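Local coordinates for nodulation protein S (Bradyrhizobium sp., PDB 3OFK) that probably transfers a methyl group from S-adenosylmethionine to a nitrogen of the Nod factor during synthesis of this lipochitooligosaccharide signal, at residues E184-Q189 / C197-F202. Residues are numbered along the deposited sequence; the frame is centred on the assembly and turned at random.
Sequences ERVQCQ and CLLARF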
ATOM      1  N   GLU A 184       8.180  -4.150 -14.090  1.00 53.78           N
ATOM      2  CA  GLU A 184       7.656  -5.509 -13.914  1.00 55.02           C
ATOM      3  C   GLU A 184       6.231  -5.457 -13.400  1.00 52.41           C
ATOM      4  O   GLU A 184       5.870  -4.476 -12.757  1.00 50.33           O
ATOM      5  CB  GLU A 184       8.502  -6.279 -12.879  1.00 56.62           C
ATOM      6  CG  GLU A 184       8.150  -7.767 -12.764  1.00 60.61           C
ATOM      7  CD  GLU A 184       8.987  -8.521 -11.742  1.00 64.28           C
ATOM      8  OE1 GLU A 184       9.951  -7.955 -11.166  1.00 59.56           O
ATOM      9  OE2 GLU A 184       8.656  -9.701 -11.522  1.00 68.54           O
ATOM     10  N   ARG A 185       5.441  -6.507 -13.646  1.00 52.41           N
ATOM     11  CA  ARG A 185       4.125  -6.638 -13.006  1.00 51.35           C
ATOM     12  C   ARG A 185       3.807  -8.082 -12.682  1.00 52.80           C
ATOM     13  O   ARG A 185       4.432  -8.992 -13.221  1.00 56.03           O
ATOM     14  CB  ARG A 185       3.013  -6.047 -13.877  1.00 50.82           C
ATOM     15  CG  ARG A 185       2.791  -6.772 -15.216  1.00 56.74           C
ATOM     16  CD  ARG A 185       1.487  -6.317 -15.845  1.00 59.49           C
ATOM     17  NE  ARG A 185       1.517  -4.882 -16.054  1.00 56.88           N
ATOM     18  CZ  ARG A 185       0.461  -4.120 -16.317  1.00 56.79           C
ATOM     19  NH1 ARG A 185      -0.756  -4.643 -16.423  1.00 59.77           N
ATOM     20  NH2 ARG A 185       0.638  -2.813 -16.474  1.00 52.28           N
ATOM     21  N   VAL A 186       2.835  -8.280 -11.805  1.00 52.23           N
ATOM     22  CA  VAL A 186       2.372  -9.615 -11.437  1.00 54.10           C
ATOM     23  C   VAL A 186       0.922  -9.581 -11.103  1.00 53.76           C
ATOM     24  O   VAL A 186       0.440  -8.651 -10.495  1.00 51.24           O
ATOM     25  CB  VAL A 186       3.058 -10.229 -10.160  1.00 55.02           C
ATOM     26  CG1 VAL A 186       3.905 -11.428 -10.532  1.00 55.65           C
ATOM     27  CG2 VAL A 186       3.840  -9.190  -9.351  1.00 49.01           C
ATOM     28  N   GLN A 187       0.251 -10.658 -11.446  1.00 56.36           N
ATOM     29  CA  GLN A 187      -1.119 -10.861 -11.067  1.00 57.30           C
ATOM     30  C   GLN A 187      -1.181 -11.807  -9.876  1.00 58.78           C
ATOM     31  O   GLN A 187      -0.339 -12.693  -9.734  1.00 60.60           O
ATOM     32  CB  GLN A 187      -1.853 -11.472 -12.245  1.00 60.03           C
ATOM     33  CG  GLN A 187      -3.335 -11.367 -12.124  1.00 62.29           C
ATOM     34  CD  GLN A 187      -4.027 -11.802 -13.390  1.00 67.05           C
ATOM     35  OE1 GLN A 187      -3.381 -11.979 -14.434  1.00 63.96           O
ATOM     36  NE2 GLN A 187      -5.351 -11.969 -13.313  1.00 67.50           N
ATOM     37  N   CYS A 188      -2.195 -11.639  -9.040  1.00 58.13           N
ATOM     38  CA  CYS A 188      -2.335 -12.433  -7.857  1.00 59.44           C
ATOM     39  C   CYS A 188      -3.796 -12.808  -7.670  1.00 59.97           C
ATOM     40  O   CYS A 188      -4.629 -11.937  -7.523  1.00 58.60           O
ATOM     41  CB  CYS A 188      -1.853 -11.595  -6.674  1.00 57.59           C
ATOM     42  SG  CYS A 188      -0.865 -12.511  -5.596  1.00 63.88           S
ATOM     43  N   GLN A 189      -4.119 -14.092  -7.644  1.00 63.00           N
ATOM     44  CA  GLN A 189      -5.522 -14.485  -7.597  1.00 64.46           C
ATOM     45  C   GLN A 189      -5.819 -15.481  -6.498  1.00 66.51           C
ATOM     46  O   GLN A 189      -5.046 -16.398  -6.270  1.00 68.64           O
ATOM     47  CB  GLN A 189      -5.936 -15.066  -8.940  1.00 67.36           C
ATOM     48  CG  GLN A 189      -5.839 -14.077 -10.061  1.00 66.60           C
ATOM     49  CD  GLN A 189      -6.819 -14.363 -11.166  1.00 74.40           C
ATOM     50  OE1 GLN A 189      -7.675 -13.536 -11.470  1.00 79.77           O
ATOM     51  NE2 GLN A 189      -6.723 -15.548 -11.755  1.00 72.83           N
ATOM     52  N   CYS A 197      -5.676  -9.326  -7.854  1.00 53.75           N
ATOM     53  CA  CYS A 197      -4.815  -8.209  -7.571  1.00 51.18           C
ATOM     54  C   CYS A 197      -3.807  -8.055  -8.683  1.00 50.47           C
ATOM     55  O   CYS A 197      -3.343  -9.040  -9.250  1.00 52.18           O
ATOM     56  CB  CYS A 197      -4.058  -8.508  -6.281  1.00 50.63           C
ATOM     57  SG  CYS A 197      -2.905  -7.249  -5.817  1.00 56.10           S
ATOM     58  N   LEU A 198      -3.463  -6.816  -8.977  1.00 48.42           N
ATOM     59  CA  LEU A 198      -2.402  -6.509  -9.932  1.00 48.70           C
ATOM     60  C   LEU A 198      -1.346  -5.774  -9.148  1.00 46.75           C
ATOM     61  O   LEU A 198      -1.678  -4.876  -8.391  1.00 44.59           O
ATOM     62  CB  LEU A 198      -2.927  -5.611 -11.057  1.00 49.13           C
ATOM     63  CG  LEU A 198      -2.164  -5.547 -12.381  1.00 49.55           C
ATOM     64  CD1 LEU A 198      -1.820  -6.942 -12.938  1.00 50.91           C
ATOM     65  CD2 LEU A 198      -3.017  -4.780 -13.372  1.00 51.60           C
ATOM     66  N   LEU A 199      -0.094  -6.206  -9.280  1.00 47.07           N
ATOM     67  CA  LEU A 199       1.028  -5.502  -8.700  1.00 46.27           C
ATOM     68  C   LEU A 199       1.952  -5.122  -9.822  1.00 46.52           C
ATOM     69  O   LEU A 199       2.106  -5.871 -10.795  1.00 49.26           O
ATOM     70  CB  LEU A 199       1.797  -6.383  -7.698  1.00 47.02           C
ATOM     71  CG  LEU A 199       1.003  -7.218  -6.692  1.00 50.75           C
ATOM     72  CD1 LEU A 199       1.918  -7.828  -5.605  1.00 57.84           C
ATOM     73  CD2 LEU A 199      -0.022  -6.338  -6.061  1.00 59.74           C
ATOM     74  N   ALA A 200       2.568  -3.957  -9.679  1.00 44.94           N
ATOM     75  CA  ALA A 200       3.553  -3.462 -10.630  1.00 45.16           C
ATOM     76  C   ALA A 200       4.643  -2.697  -9.873  1.00 44.39           C
ATOM     77  O   ALA A 200       4.376  -1.963  -8.908  1.00 42.79           O
ATOM     78  CB  ALA A 200       2.889  -2.559 -11.680  1.00 44.53           C
ATOM     79  N   ARG A 201       5.870  -2.887 -10.331  1.00 46.18           N
ATOM     80  CA  ARG A 201       7.025  -2.213  -9.801  1.00 46.87           C
ATOM     81  C   ARG A 201       7.433  -1.167 -10.821  1.00 47.27           C
ATOM     82  O   ARG A 201       7.682  -1.489 -11.993  1.00 48.96           O
ATOM     83  CB  ARG A 201       8.145  -3.225  -9.551  1.00 47.70           C
ATOM     84  CG  ARG A 201       9.425  -2.648  -8.942  1.00 51.87           C
ATOM     85  CD  ARG A 201      10.414  -3.776  -8.694  1.00 58.88           C
ATOM     86  NE  ARG A 201      11.654  -3.347  -8.036  1.00 62.05           N
ATOM     87  CZ  ARG A 201      12.861  -3.275  -8.610  1.00 67.14           C
ATOM     88  NH1 ARG A 201      13.043  -3.610  -9.892  1.00 67.79           N
ATOM     89  NH2 ARG A 201      13.910  -2.870  -7.883  1.00 66.41           N
ATOM     90  N   PHE A 202       7.500   0.081 -10.366  1.00 46.89           N
ATOM     91  CA  PHE A 202       7.873   1.210 -11.228  1.00 48.20           C
ATOM     92  C   PHE A 202       9.238   1.777 -10.846  1.00 50.38           C
ATOM     93  O   PHE A 202       9.634   1.730  -9.677  1.00 49.66           O
ATOM     94  CB  PHE A 202       6.807   2.297 -11.138  1.00 46.07           C
ATOM     95  CG  PHE A 202       5.472   1.886 -11.702  1.00 44.64           C
ATOM     96  CD1 PHE A 202       5.089   2.272 -12.994  1.00 38.77           C
ATOM     97  CD2 PHE A 202       4.581   1.152 -10.942  1.00 45.05           C
ATOM     98  CE1 PHE A 202       3.880   1.900 -13.511  1.00 41.11           C
ATOM     99  CE2 PHE A 202       3.337   0.791 -11.464  1.00 45.73           C
ATOM    100  CZ  PHE A 202       2.990   1.176 -12.752  1.00 44.28           C
TER
HETATM  101  O   HOH W   1      11.741  -5.873 -11.172  1.00 29.34           O
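The antiparallel beta hairpin of strands 181-189 and 196-203 closes one side of the seven-stranded sheet, in the 3-2-1-4-5-7-6 order of Rossmann-like methyltransferases; strand 181-189 forms one edge, and strand 196-203 lies between it and strand 148-155. Glu184, Val186 and Cys188 pair with Arg201, Leu199 and Cys197, each pair hydrogen-bonded in both directions: in the middle, Val186 N reaches Leu199 O at 2.7 Å and Leu199 N reaches Val186 O at 2.8 Å, and only the Glu184 N to Arg201 O bond is weak.

On the face covered by helix 33-46, Val186 CG2 lies 3.8 Å from Leu199 CB, the two side chains meeting at a slant. Beside them Cys188 and Cys197 touch through their CB atoms, 3.8 Å apart, with no disulfide; Cys197 also approaches Arg38, a residue that binds S-adenosylhomocysteine. The other face turns to helix 169-179. There chi1 of 65° tucks Arg185 CG over its own backbone, and the bend at chi3 carries the guanidinium obliquely past Leu198, NH1 being 3.8 Å from CD2, while NH2 forms a salt bridge with Glu182.

The Glu184 and Arg201 side chains diverge, their charged atoms not meeting directly. Glu184 OE2 forms a salt bridge with Arg44, Arg201 NH2 a hydrogen bond with Ser49 OG, and one water bridges the two side chains, donating to Glu184 OE1 at 2.7 Å and accepting from Arg201 NH1 at 2.9 Å.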